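Local coordinates for protein polyphosphate kinase (PDB 2O8R) that probably catalyses the reversible, magnesium-dependent transfer of the terminal phosphate of ATP onto a growing polyphosphate chain, at residues A29-P34 with Y103-P108; L493-I496 with P501-A504; V349-Y354 with A680-Y685; R133-E138 with K214-V219. The protein carries 3 engineered substitutions. All coordinates share one frame; numbering follows the deposited sequence.

Interaction 1: A29-P34 with Y103-P108; sequences ADRTLP and YDQILP
D30 OD1 takes two bonds, from T32 N and T32 OG1, and so secures the turn from which R31 leans over to the Q105 amide. T32 N lies 3.0 Å from D30 OD1, which makes an Asx turn, and T32 OG1 comes to 2.7 Å from the same D30 OD1. Both donors arrive from one face of the carboxylate, above its plane. Aspartate and threonine suit the place because their short side chains reach polar groups two residues apart. A type I turn from D30 to L33, closed by a bond from L33 N to D30 O, sets R31 at its second position.

The bridge to the helix is loose. R31 lays its aliphatic part, not its charge, against the amide: CD is 3.4 Å from Q105 NE2. R31 bends at chi3 (65°), which turns the guanidinium back so that NH1 lies 3.9 Å from Q105 CG. The guanidinium and amide planes stand 40° apart and do not stack. Q105 runs extended beyond CG, and its OE1 comes no nearer to A29 O than 4.0 Å, too far for any bonding. Long, flexible, polar chains suit such a surface contact.

The turn joins helix 13-29 to helix 35-63, where R38 lies beside both R31 and I106. Q105 belongs to helix 83-112, whose I101 touches A29, so the contact links three helices of the N-terminal domain.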
loop_
_atom_site.group_PDB
_atom_site.type_symbol
_atom_site.label_atom_id
_atom_site.label_comp_id
_atom_site.label_asym_id
_atom_site.label_seq_id
_atom_site.Cartn_x
_atom_site.Cartn_y
_atom_site.Cartn_z
ATOM N N ALA A 29 -3.244 0.770 31.638
ATOM C CA ALA A 29 -3.392 1.297 33.004
ATOM C C ALA A 29 -2.085 1.366 33.775
ATOM O O ALA A 29 -2.050 1.916 34.881
ATOM C CB ALA A 29 -4.405 0.460 33.792
ATOM N N ASP A 30 -1.020 0.796 33.207
ATOM C CA ASP A 30 0.271 0.716 33.890
ATOM C C ASP A 30 0.980 2.056 33.860
ATOM O O ASP A 30 1.682 2.387 32.894
ATOM C CB ASP A 30 1.158 -0.378 33.280
ATOM C CG ASP A 30 2.478 -0.580 34.043
ATOM O OD1 ASP A 30 2.748 0.150 35.020
ATOM O OD2 ASP A 30 3.256 -1.479 33.658
ATOM N N ARG A 31 0.831 2.801 34.950
ATOM C CA ARG A 31 1.385 4.145 35.024
ATOM C C ARG A 31 2.893 4.208 35.036
ATOM O O ARG A 31 3.445 5.295 34.953
ATOM C CB ARG A 31 0.795 4.929 36.195
ATOM C CG ARG A 31 -0.555 5.498 35.838
ATOM C CD ARG A 31 -1.320 5.973 37.022
ATOM N NE ARG A 31 -0.681 7.109 37.673
ATOM C CZ ARG A 31 -0.807 8.371 37.282
ATOM N NH1 ARG A 31 -1.551 8.681 36.224
ATOM N NH2 ARG A 31 -0.177 9.325 37.957
ATOM N N THR A 32 3.565 3.057 35.101
ATOM C CA THR A 32 5.027 3.049 35.097
ATOM C C THR A 32 5.573 3.078 33.686
ATOM O O THR A 32 6.783 3.144 33.494
ATOM C CB THR A 32 5.601 1.822 35.788
ATOM O OG1 THR A 32 5.380 0.665 34.965
ATOM C CG2 THR A 32 4.954 1.634 37.150
ATOM N N LEU A 33 4.677 3.018 32.707
ATOM C CA LEU A 33 5.053 2.951 31.301
ATOM C C LEU A 33 4.935 4.312 30.639
ATOM O O LEU A 33 4.013 5.072 30.947
ATOM C CB LEU A 33 4.154 1.956 30.570
ATOM C CG LEU A 33 4.205 0.517 31.068
ATOM C CD1 LEU A 33 3.356 -0.319 30.170
ATOM C CD2 LEU A 33 5.640 -0.032 31.111
ATOM N N PRO A 34 5.881 4.632 29.736
ATOM C CA PRO A 34 5.856 5.839 28.916
ATOM C C PRO A 34 4.530 5.944 28.207
ATOM O O PRO A 34 4.080 4.937 27.659
ATOM C CB PRO A 34 6.971 5.581 27.909
ATOM C CG PRO A 34 7.920 4.742 28.643
ATOM C CD PRO A 34 7.092 3.834 29.479
ATOM N N TYR A 103 -9.645 9.137 30.087
ATOM C CA TYR A 103 -9.948 10.468 30.587
ATOM C C TYR A 103 -9.233 10.815 31.883
ATOM O O TYR A 103 -8.901 11.975 32.114
ATOM C CB TYR A 103 -11.449 10.614 30.806
ATOM C CG TYR A 103 -12.244 10.760 29.541
ATOM C CD1 TYR A 103 -12.098 11.877 28.746
ATOM C CD2 TYR A 103 -13.157 9.791 29.156
ATOM C CE1 TYR A 103 -12.831 12.027 27.594
ATOM C CE2 TYR A 103 -13.893 9.933 28.009
ATOM C CZ TYR A 103 -13.725 11.055 27.229
ATOM O OH TYR A 103 -14.447 11.214 26.072
ATOM N N ASP A 104 -9.024 9.820 32.740
ATOM C CA ASP A 104 -8.458 10.074 34.061
ATOM C C ASP A 104 -6.952 9.958 34.098
ATOM O O ASP A 104 -6.315 10.461 35.018
ATOM C CB ASP A 104 -9.069 9.148 35.116
ATOM C CG ASP A 104 -10.566 9.231 35.153
ATOM O OD1 ASP A 104 -11.092 10.323 34.860
ATOM O OD2 ASP A 104 -11.217 8.214 35.467
ATOM N N GLN A 105 -6.373 9.295 33.110
ATOM C CA GLN A 105 -4.943 9.058 33.160
ATOM C C GLN A 105 -4.226 9.485 31.890
ATOM O O GLN A 105 -3.351 10.352 31.935
ATOM C CB GLN A 105 -4.658 7.600 33.507
ATOM C CG GLN A 105 -4.982 7.235 34.938
ATOM C CD GLN A 105 -4.722 5.770 35.255
ATOM O OE1 GLN A 105 -4.573 4.940 34.354
ATOM N NE2 GLN A 105 -4.669 5.446 36.546
ATOM N N ILE A 106 -4.614 8.913 30.756
ATOM C CA ILE A 106 -3.948 9.227 29.494
ATOM C C ILE A 106 -3.959 10.725 29.157
ATOM O O ILE A 106 -2.889 11.347 29.116
ATOM C CB ILE A 106 -4.510 8.415 28.333
ATOM C CG1 ILE A 106 -4.505 6.929 28.695
ATOM C CG2 ILE A 106 -3.711 8.689 27.052
ATOM C CD1 ILE A 106 -3.163 6.275 28.615
ATOM N N LEU A 107 -5.145 11.299 28.952
ATOM C CA LEU A 107 -5.256 12.740 28.634
ATOM C C LEU A 107 -4.528 13.648 29.630
ATOM O O LEU A 107 -3.776 14.538 29.210
ATOM C CB LEU A 107 -6.713 13.195 28.433
ATOM C CG LEU A 107 -7.381 12.558 27.221
ATOM C CD1 LEU A 107 -8.758 13.121 26.950
ATOM C CD2 LEU A 107 -6.469 12.749 26.048
ATOM N N PRO A 108 -4.734 13.426 30.941
ATOM C CA PRO A 108 -3.938 14.120 31.958
ATOM C C PRO A 108 -2.427 13.915 31.845
ATOM O O PRO A 108 -1.678 14.867 32.034
ATOM C CB PRO A 108 -4.447 13.509 33.268
ATOM C CG PRO A 108 -5.797 13.091 32.968
ATOM C CD PRO A 108 -5.748 12.569 31.570
#

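Interaction 2: L493-I496 with P501-A504; sequences LFRI and PEPA
The guanidinium of R495 and the carboxylate of E502 stand almost perpendicular, 82° apart, and the arginine is met at its edge: P501 O lies there near the plane, and E502 CD also faces the rim. E502 OE2 comes in obliquely. R495 NE is 2.7 Å from E502 OE2, a hydrogen bond and salt bridge that meets the oxygen on its anti side, tilted out of the carboxylate plane. R495 NH2 adds a bond of 2.6 Å to P501 O, tilted 24° from the carbonyl plane. Both bonds are clearly bent. Arginine suits this place because its separate N-H groups can serve a carboxylate and a backbone carbonyl at once.

R495 bends at chi3 (50°), which carries the guanidinium off the line of its extended inner chain and across to the loop. E502 CG, anti to the carbonyl carbon, lies 3.8 Å from R495 CB; a bend at chi2 then turns the carboxylate to R495 NE, and the two chains cross at about a right angle. Its other oxygen, OE1, makes a salt bridge with R492 one turn earlier in the helix; with two arginines in attendance the carboxylate is probably held as an anion. On the aliphatic part of E502, I496 CG1 packs 3.8 Å from E502 CB, an apolar branch whose side chain also touches F506 and Y514.

P501 and P503 suit an extended loop that needs few backbone donors. The chain leaves helix 484-497, turns and runs back beside its last turns, pinned by an arginine-glutamate salt bridge, within a C-terminal domain of the phospholipase D clan.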
loop_
_atom_site.group_PDB
_atom_site.type_symbol
_atom_site.label_atom_id
_atom_site.label_comp_id
_atom_site.label_asym_id
_atom_site.label_seq_id
_atom_site.Cartn_x
_atom_site.Cartn_y
_atom_site.Cartn_z
ATOM N N LEU A 493 8.693 -33.530 3.704
ATOM C CA LEU A 493 7.479 -32.745 3.949
ATOM C C LEU A 493 7.046 -31.982 2.697
ATOM O O LEU A 493 5.876 -32.039 2.304
ATOM C CB LEU A 493 7.663 -31.778 5.113
ATOM C CG LEU A 493 6.508 -30.816 5.427
ATOM C CD1 LEU A 493 5.192 -31.548 5.683
ATOM C CD2 LEU A 493 6.870 -29.886 6.601
ATOM N N PHE A 494 7.987 -31.289 2.056
ATOM C CA PHE A 494 7.618 -30.476 0.912
ATOM C C PHE A 494 7.179 -31.308 -0.283
ATOM O O PHE A 494 6.343 -30.875 -1.069
ATOM C CB PHE A 494 8.739 -29.542 0.513
ATOM C CG PHE A 494 8.813 -28.286 1.334
ATOM C CD1 PHE A 494 7.879 -27.283 1.169
ATOM C CD2 PHE A 494 9.842 -28.094 2.248
ATOM C CE1 PHE A 494 7.955 -26.107 1.901
ATOM C CE2 PHE A 494 9.924 -26.918 2.995
ATOM C CZ PHE A 494 8.981 -25.924 2.823
ATOM N N ARG A 495 7.732 -32.503 -0.418
ATOM C CA ARG A 495 7.321 -33.381 -1.500
ATOM C C ARG A 495 5.899 -33.842 -1.271
ATOM O O ARG A 495 5.096 -33.874 -2.202
ATOM C CB ARG A 495 8.256 -34.578 -1.622
ATOM C CG ARG A 495 9.458 -34.296 -2.473
ATOM C CD ARG A 495 10.397 -35.478 -2.553
ATOM N NE ARG A 495 9.720 -36.719 -2.899
ATOM C CZ ARG A 495 9.414 -37.099 -4.133
ATOM N NH1 ARG A 495 9.719 -36.332 -5.172
ATOM N NH2 ARG A 495 8.792 -38.254 -4.326
ATOM N N ILE A 496 5.601 -34.196 -0.025
ATOM C CA ILE A 496 4.239 -34.523 0.365
ATOM C C ILE A 496 3.283 -33.346 0.088
ATOM O O ILE A 496 2.231 -33.536 -0.508
ATOM C CB ILE A 496 4.163 -34.995 1.836
ATOM C CG1 ILE A 496 4.893 -36.334 1.997
ATOM C CG2 ILE A 496 2.709 -35.126 2.294
ATOM C CD1 ILE A 496 4.878 -36.903 3.411
ATOM N N PRO A 501 4.831 -38.921 -4.389
ATOM C CA PRO A 501 4.856 -40.096 -3.512
ATOM C C PRO A 501 6.058 -40.063 -2.571
ATOM O O PRO A 501 7.177 -39.814 -3.011
ATOM C CB PRO A 501 4.954 -41.273 -4.488
ATOM C CG PRO A 501 5.509 -40.691 -5.746
ATOM C CD PRO A 501 5.033 -39.274 -5.807
ATOM N N GLU A 502 5.797 -40.271 -1.280
ATOM C CA GLU A 502 6.807 -40.307 -0.216
ATOM C C GLU A 502 6.183 -41.031 0.948
ATOM O O GLU A 502 5.006 -40.813 1.237
ATOM C CB GLU A 502 7.145 -38.910 0.273
ATOM C CG GLU A 502 8.212 -38.203 -0.508
ATOM C CD GLU A 502 9.592 -38.786 -0.306
ATOM O OE1 GLU A 502 9.908 -39.220 0.823
ATOM O OE2 GLU A 502 10.370 -38.791 -1.280
ATOM N N PRO A 503 6.956 -41.889 1.626
ATOM C CA PRO A 503 6.465 -42.569 2.829
ATOM C C PRO A 503 6.138 -41.551 3.909
ATOM O O PRO A 503 6.889 -40.595 4.087
ATOM C CB PRO A 503 7.658 -43.405 3.269
ATOM C CG PRO A 503 8.532 -43.518 2.061
ATOM C CD PRO A 503 8.339 -42.267 1.294
ATOM N N ALA A 504 5.026 -41.736 4.615
ATOM C CA ALA A 504 4.611 -40.771 5.642
ATOM C C ALA A 504 5.365 -40.956 6.971
ATOM O O ALA A 504 4.766 -41.285 7.995
ATOM C CB ALA A 504 3.111 -40.848 5.854
#

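Interaction 3: V349-Y354 with A680-Y685; sequences VPYYTY and AAIYRY
I682 has CG1 anti to the carbonyl carbon (chi1 -74°), which leaves CG2 anti to the backbone N and puts that methyl against the Y351 ring. Y351 in turn places CG opposite its own carbonyl carbon (chi1 -45°), swinging the ring out of the loop toward the helix. I682 CG2 then sits 3.6 Å from the centroid of the Y351 ring, 18° off the normal, as a CH-pi contact over the face. The closest ring atom is Y351 CE2, 3.5 Å from I682 CG2. P350 CD covers the opposite face, so the ring is gripped between a proline and a branched aliphatic chain. A tyrosine suits this buried place because its flat ring offers two broad faces, one to P350 and one to I682, and I682 CD1 lies 3.9 Å from Y351 OH near the outer end.

Y683 meets the same ring differently. Its CB is 3.9 Å from Y351 CD1, coming in obliquely, and the two side chains run past each other in opposite directions. The edge of the Y683 ring turns to Y351 O, with CE1 4.0 Å away. Y683 OH reaches on to bond E323 O, which gives its polar end a backbone partner, while I682 also rests on I645 of helix 636-651.

V349, at the end of strand 345-349, pairs with D476 of strand 474-481. The contact therefore packs helix 678-691 onto the turn between strand 345-349 and helix 355-365 of the first phospholipase D-like domain. The Y351 side chain is about 10 Å from those of Y474 and H597, near, though not in contact with, these predicted ATP-binding residues.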
loop_
_atom_site.group_PDB
_atom_site.type_symbol
_atom_site.label_atom_id
_atom_site.label_comp_id
_atom_site.label_asym_id
_atom_site.label_seq_id
_atom_site.Cartn_x
_atom_site.Cartn_y
_atom_site.Cartn_z
ATOM N N VAL A 349 14.049 -13.488 17.636
ATOM C CA VAL A 349 13.785 -12.156 17.144
ATOM C C VAL A 349 12.756 -11.408 17.911
ATOM O O VAL A 349 11.770 -11.993 18.363
ATOM C CB VAL A 349 13.279 -12.089 15.686
ATOM C CG1 VAL A 349 14.325 -12.574 14.721
ATOM C CG2 VAL A 349 11.917 -12.818 15.529
ATOM N N PRO A 350 13.170 -10.221 18.310
ATOM C CA PRO A 350 13.365 -8.837 17.978
ATOM C C PRO A 350 14.837 -8.672 18.390
ATOM O O PRO A 350 15.576 -7.935 17.749
ATOM C CB PRO A 350 12.431 -8.094 18.924
ATOM C CG PRO A 350 11.765 -9.165 19.759
ATOM C CD PRO A 350 12.722 -10.311 19.702
ATOM N N TYR A 351 15.239 -9.430 19.423
ATOM C CA TYR A 351 16.576 -9.441 20.037
ATOM C C TYR A 351 17.716 -9.602 19.027
ATOM O O TYR A 351 18.713 -8.894 19.101
ATOM C CB TYR A 351 16.668 -10.548 21.102
ATOM C CG TYR A 351 15.477 -10.634 22.055
ATOM C CD1 TYR A 351 15.189 -9.598 22.930
ATOM C CD2 TYR A 351 14.660 -11.760 22.092
ATOM C CE1 TYR A 351 14.117 -9.660 23.799
ATOM C CE2 TYR A 351 13.566 -11.820 22.950
ATOM C CZ TYR A 351 13.308 -10.768 23.814
ATOM O OH TYR A 351 12.241 -10.807 24.693
ATOM N N TYR A 352 17.559 -10.530 18.089
ATOM C CA TYR A 352 18.451 -10.644 16.948
ATOM C C TYR A 352 17.746 -10.047 15.742
ATOM O O TYR A 352 16.526 -9.853 15.792
ATOM C CB TYR A 352 18.757 -12.102 16.659
ATOM C CG TYR A 352 19.699 -12.759 17.641
ATOM C CD1 TYR A 352 21.058 -12.846 17.371
ATOM C CD2 TYR A 352 19.227 -13.313 18.827
ATOM C CE1 TYR A 352 21.926 -13.449 18.246
ATOM C CE2 TYR A 352 20.092 -13.915 19.724
ATOM C CZ TYR A 352 21.444 -13.982 19.429
ATOM O OH TYR A 352 22.315 -14.590 20.315
ATOM N N THR A 353 18.499 -9.760 14.671
ATOM C CA THR A 353 17.910 -9.269 13.419
ATOM C C THR A 353 17.033 -10.300 12.767
ATOM O O THR A 353 17.088 -11.484 13.086
ATOM C CB THR A 353 18.956 -8.885 12.323
ATOM O OG1 THR A 353 20.214 -9.513 12.596
ATOM C CG2 THR A 353 19.118 -7.365 12.203
ATOM N N TYR A 354 16.239 -9.823 11.821
ATOM C CA TYR A 354 15.473 -10.672 10.944
ATOM C C TYR A 354 16.306 -11.043 9.718
ATOM O O TYR A 354 15.935 -11.930 8.943
ATOM C CB TYR A 354 14.217 -9.926 10.513
ATOM C CG TYR A 354 13.096 -9.945 11.530
ATOM C CD1 TYR A 354 13.058 -9.031 12.577
ATOM C CD2 TYR A 354 12.065 -10.873 11.434
ATOM C CE1 TYR A 354 12.023 -9.040 13.509
ATOM C CE2 TYR A 354 11.030 -10.894 12.362
ATOM C CZ TYR A 354 11.008 -9.974 13.395
ATOM O OH TYR A 354 9.966 -9.995 14.304
ATOM N N ALA A 680 13.301 -7.190 28.838
ATOM C CA ALA A 680 14.586 -6.532 29.080
ATOM C C ALA A 680 15.677 -7.576 29.340
ATOM O O ALA A 680 16.707 -7.600 28.669
ATOM C CB ALA A 680 14.486 -5.559 30.230
ATOM N N ALA A 681 15.414 -8.472 30.282
ATOM C CA ALA A 681 16.423 -9.420 30.737
ATOM C C ALA A 681 16.939 -10.362 29.650
ATOM O O ALA A 681 18.135 -10.674 29.609
ATOM C CB ALA A 681 15.894 -10.210 31.912
ATOM N N ILE A 682 16.034 -10.819 28.786
ATOM C CA ILE A 682 16.390 -11.732 27.706
ATOM C C ILE A 682 17.358 -11.043 26.751
ATOM O O ILE A 682 18.328 -11.654 26.282
ATOM C CB ILE A 682 15.161 -12.228 26.939
ATOM C CG1 ILE A 682 14.398 -13.257 27.766
ATOM C CG2 ILE A 682 15.560 -12.857 25.614
ATOM C CD1 ILE A 682 13.126 -13.749 27.071
ATOM N N TYR A 683 17.112 -9.764 26.487
ATOM C CA TYR A 683 18.022 -9.019 25.649
ATOM C C TYR A 683 19.411 -8.919 26.272
ATOM O O TYR A 683 20.413 -9.097 25.575
ATOM C CB TYR A 683 17.490 -7.639 25.331
ATOM C CG TYR A 683 18.428 -6.865 24.436
ATOM C CD1 TYR A 683 18.510 -7.152 23.078
ATOM C CD2 TYR A 683 19.239 -5.855 24.945
ATOM C CE1 TYR A 683 19.365 -6.451 22.242
ATOM C CE2 TYR A 683 20.102 -5.144 24.113
ATOM C CZ TYR A 683 20.158 -5.452 22.763
ATOM O OH TYR A 683 21.005 -4.761 21.931
ATOM N N ARG A 684 19.467 -8.649 27.577
ATOM C CA ARG A 684 20.755 -8.576 28.275
ATOM C C ARG A 684 21.475 -9.913 28.256
ATOM O O ARG A 684 22.684 -9.969 28.035
ATOM C CB ARG A 684 20.597 -8.060 29.704
ATOM C CG ARG A 684 20.276 -6.576 29.756
ATOM C CD ARG A 684 20.109 -6.050 31.166
ATOM N NE ARG A 684 19.192 -4.910 31.177
ATOM C CZ ARG A 684 17.993 -4.908 31.760
ATOM N NH1 ARG A 684 17.555 -5.984 32.416
ATOM N NH2 ARG A 684 17.235 -3.816 31.700
ATOM N N TYR A 685 20.716 -10.983 28.472
ATOM C CA TYR A 685 21.259 -12.338 28.477
ATOM C C TYR A 685 21.927 -12.669 27.137
ATOM O O TYR A 685 23.060 -13.146 27.106
ATOM C CB TYR A 685 20.136 -13.327 28.817
ATOM C CG TYR A 685 20.412 -14.779 28.496
ATOM C CD1 TYR A 685 21.043 -15.608 29.410
ATOM C CD2 TYR A 685 20.010 -15.330 27.289
ATOM C CE1 TYR A 685 21.286 -16.944 29.116
ATOM C CE2 TYR A 685 20.241 -16.657 26.995
ATOM C CZ TYR A 685 20.881 -17.463 27.910
ATOM O OH TYR A 685 21.122 -18.793 27.602
#

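Interaction 4: R133-E138 with K214-V219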
loop_
_atom_site.group_PDB
_atom_site.type_symbol
_atom_site.label_atom_id
_atom_site.label_comp_id
_atom_site.label_asym_id
_atom_site.label_seq_id
_atom_site.Cartn_x
_atom_site.Cartn_y
_atom_site.Cartn_z
ATOM N N ARG A 133 -11.186 27.731 9.056
ATOM C CA ARG A 133 -10.652 27.716 7.689
ATOM C C ARG A 133 -10.568 26.273 7.235
ATOM O O ARG A 133 -11.083 25.924 6.165
ATOM C CB ARG A 133 -9.279 28.389 7.609
ATOM C CG ARG A 133 -8.970 29.056 6.282
ATOM C CD ARG A 133 -7.466 29.131 6.020
ATOM N NE ARG A 133 -6.973 27.888 5.419
ATOM C CZ ARG A 133 -6.403 26.878 6.081
ATOM N NH1 ARG A 133 -6.220 26.941 7.396
ATOM N NH2 ARG A 133 -6.005 25.797 5.419
ATOM N N PHE A 134 -9.967 25.446 8.099
ATOM C CA PHE A 134 -9.722 24.022 7.848
ATOM C C PHE A 134 -11.008 23.309 7.516
ATOM O O PHE A 134 -11.083 22.584 6.521
ATOM C CB PHE A 134 -9.097 23.377 9.080
ATOM C CG PHE A 134 -8.585 21.968 8.863
ATOM C CD1 PHE A 134 -7.378 21.741 8.225
ATOM C CD2 PHE A 134 -9.286 20.875 9.357
ATOM C CE1 PHE A 134 -6.895 20.459 8.059
ATOM C CE2 PHE A 134 -8.805 19.587 9.188
ATOM C CZ PHE A 134 -7.608 19.383 8.548
ATOM N N PHE A 135 -12.024 23.522 8.346
ATOM C CA PHE A 135 -13.305 22.927 8.072
ATOM C C PHE A 135 -13.768 23.350 6.691
ATOM O O PHE A 135 -14.123 22.497 5.877
ATOM C CB PHE A 135 -14.364 23.273 9.110
ATOM C CG PHE A 135 -15.711 22.744 8.751
ATOM C CD1 PHE A 135 -16.018 21.406 8.970
ATOM C CD2 PHE A 135 -16.652 23.554 8.135
ATOM C CE1 PHE A 135 -17.263 20.888 8.617
ATOM C CE2 PHE A 135 -17.897 23.044 7.778
ATOM C CZ PHE A 135 -18.204 21.705 8.024
ATOM N N HIS A 136 -13.730 24.652 6.412
ATOM C CA HIS A 136 -14.214 25.140 5.116
ATOM C C HIS A 136 -13.409 24.621 3.935
ATOM O O HIS A 136 -13.980 24.061 3.008
ATOM C CB HIS A 136 -14.359 26.669 5.089
ATOM C CG HIS A 136 -15.607 27.160 5.764
ATOM N ND1 HIS A 136 -15.670 27.424 7.116
ATOM C CD2 HIS A 136 -16.849 27.395 5.281
ATOM C CE1 HIS A 136 -16.891 27.814 7.435
ATOM N NE2 HIS A 136 -17.627 27.803 6.338
ATOM N N GLU A 137 -12.090 24.756 3.971
ATOM C CA GLU A 137 -11.297 24.400 2.799
ATOM C C GLU A 137 -10.980 22.912 2.694
ATOM O O GLU A 137 -10.820 22.396 1.593
ATOM C CB GLU A 137 -9.990 25.190 2.753
ATOM C CG GLU A 137 -10.124 26.693 2.640
ATOM C CD GLU A 137 -8.766 27.390 2.687
ATOM O OE1 GLU A 137 -7.749 26.715 2.978
ATOM O OE2 GLU A 137 -8.708 28.612 2.430
ATOM N N GLU A 138 -10.878 22.223 3.828
ATOM C CA GLU A 138 -10.370 20.845 3.828
ATOM C C GLU A 138 -11.379 19.748 4.202
ATOM O O GLU A 138 -11.401 18.694 3.574
ATOM C CB GLU A 138 -9.143 20.740 4.736
ATOM C CG GLU A 138 -7.999 21.655 4.345
ATOM C CD GLU A 138 -7.018 21.009 3.397
ATOM O OE1 GLU A 138 -7.300 19.902 2.893
ATOM O OE2 GLU A 138 -5.948 21.609 3.159
ATOM N N LYS A 214 -18.466 18.716 14.348
ATOM C CA LYS A 214 -19.482 19.110 15.318
ATOM C C LYS A 214 -19.571 20.631 15.522
ATOM O O LYS A 214 -20.656 21.186 15.651
ATOM C CB LYS A 214 -19.215 18.422 16.660
ATOM C CG LYS A 214 -19.490 16.901 16.676
ATOM C CD LYS A 214 -19.364 16.374 18.096
ATOM C CE LYS A 214 -20.132 15.107 18.311
ATOM N NZ LYS A 214 -20.039 14.724 19.733
ATOM N N GLU A 215 -18.423 21.291 15.521
ATOM C CA GLU A 215 -18.334 22.711 15.801
ATOM C C GLU A 215 -18.768 23.576 14.600
ATOM O O GLU A 215 -18.880 24.797 14.700
ATOM C CB GLU A 215 -16.894 23.033 16.223
ATOM C CG GLU A 215 -16.664 24.382 16.900
ATOM C CD GLU A 215 -17.579 24.625 18.092
ATOM O OE1 GLU A 215 -17.937 23.655 18.799
ATOM O OE2 GLU A 215 -17.933 25.801 18.325
ATOM N N HIS A 216 -19.023 22.951 13.460
ATOM C CA HIS A 216 -19.364 23.715 12.265
ATOM C C HIS A 216 -20.618 23.198 11.568
ATOM O O HIS A 216 -20.861 23.510 10.403
ATOM C CB HIS A 216 -18.180 23.742 11.294
ATOM C CG HIS A 216 -16.964 24.413 11.846
ATOM N ND1 HIS A 216 -15.957 23.723 12.484
ATOM C CD2 HIS A 216 -16.602 25.716 11.873
ATOM C CE1 HIS A 216 -15.023 24.572 12.872
ATOM N NE2 HIS A 216 -15.386 25.786 12.507
ATOM N N LEU A 217 -21.414 22.418 12.291
ATOM C CA LEU A 217 -22.598 21.793 11.727
ATOM C C LEU A 217 -23.584 22.838 11.220
ATOM O O LEU A 217 -24.320 22.591 10.259
ATOM C CB LEU A 217 -23.267 20.882 12.762
ATOM C CG LEU A 217 -22.612 19.526 13.045
ATOM C CD1 LEU A 217 -23.212 18.884 14.266
ATOM C CD2 LEU A 217 -22.760 18.612 11.848
ATOM N N ASP A 218 -23.565 24.013 11.849
ATOM C CA ASP A 218 -24.416 25.137 11.454
ATOM C C ASP A 218 -24.197 25.624 10.021
ATOM O O ASP A 218 -25.126 26.142 9.411
ATOM C CB ASP A 218 -24.269 26.303 12.429
ATOM C CG ASP A 218 -22.832 26.574 12.789
ATOM O OD1 ASP A 218 -22.273 25.823 13.624
ATOM O OD2 ASP A 218 -22.264 27.538 12.238
ATOM N N VAL A 219 -22.995 25.448 9.473
ATOM C CA VAL A 219 -22.756 25.823 8.074
ATOM C C VAL A 219 -23.269 24.747 7.111
ATOM O O VAL A 219 -23.608 25.031 5.951
ATOM C CB VAL A 219 -21.267 26.213 7.779
ATOM C CG1 VAL A 219 -20.532 26.632 9.057
ATOM C CG2 VAL A 219 -20.521 25.109 7.069
#
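K214 opens a type I turn that runs to L217 and sets H216 against F135 of the facing helix; its own chain goes the other way, to L164 and S229. H216 carries most of the contact. Its CB lies over the centre of the F135 ring, 3.5 Å from the centroid, while F135 CB lies over the H216 ring, 3.9 Å from that centroid. This reciprocal pair of CH-pi contacts follows from rings that are nearly parallel, 10° apart, but slid so far that they barely overlap; their centroids are 4.8 Å apart. F135 has CG anti to the backbone N (chi1 175°), which sends its ring out beyond the helix. A histidine suits the place because its flat ring packs on one face and still offers polar edges: H216 ND1 bonds I212 O.

L217 turns away and packs on V166 of strand 163-169 and V226 of strand 225-235, both in the six-stranded mixed sheet of the middle domain. Helix 125-139 is thereby linked to that sheet through the turn, and on another side of the helix F410 of the second subunit packs on F134 and E138.

V219, in the short, weakly bonded helix that begins about L217, returns to the contact. Its CG2 touches the edge of the F135 ring, 3.4 Å from CE2, and the same V219 CG2 is 4.0 Å from H136 NE2. H136 bonds R132 O through ND1, which leaves its NE2 side turned to the valine methyls.

Interactions 1 and 4 come first along the chain, in the N-terminal and middle domains, with centres 32 Å apart and nearest atoms about 9 Å apart. Interactions 2 and 3 belong to the phospholipase D-like part. There V349-Y354 and A680-Y685 are more than 300 residues apart in sequence, and both segments of interaction 2 fall between them; these two contacts lie 36 Å apart, centre to centre. Interaction 2 lies across the chain's centre from both interactions 1 and 4, 54 Å and 65 Å away between centres. None of the four touches another. Interaction 2 is local, interactions 1 and 4 each join parts of one domain, and interaction 3 joins distant parts near the predicted ATP site.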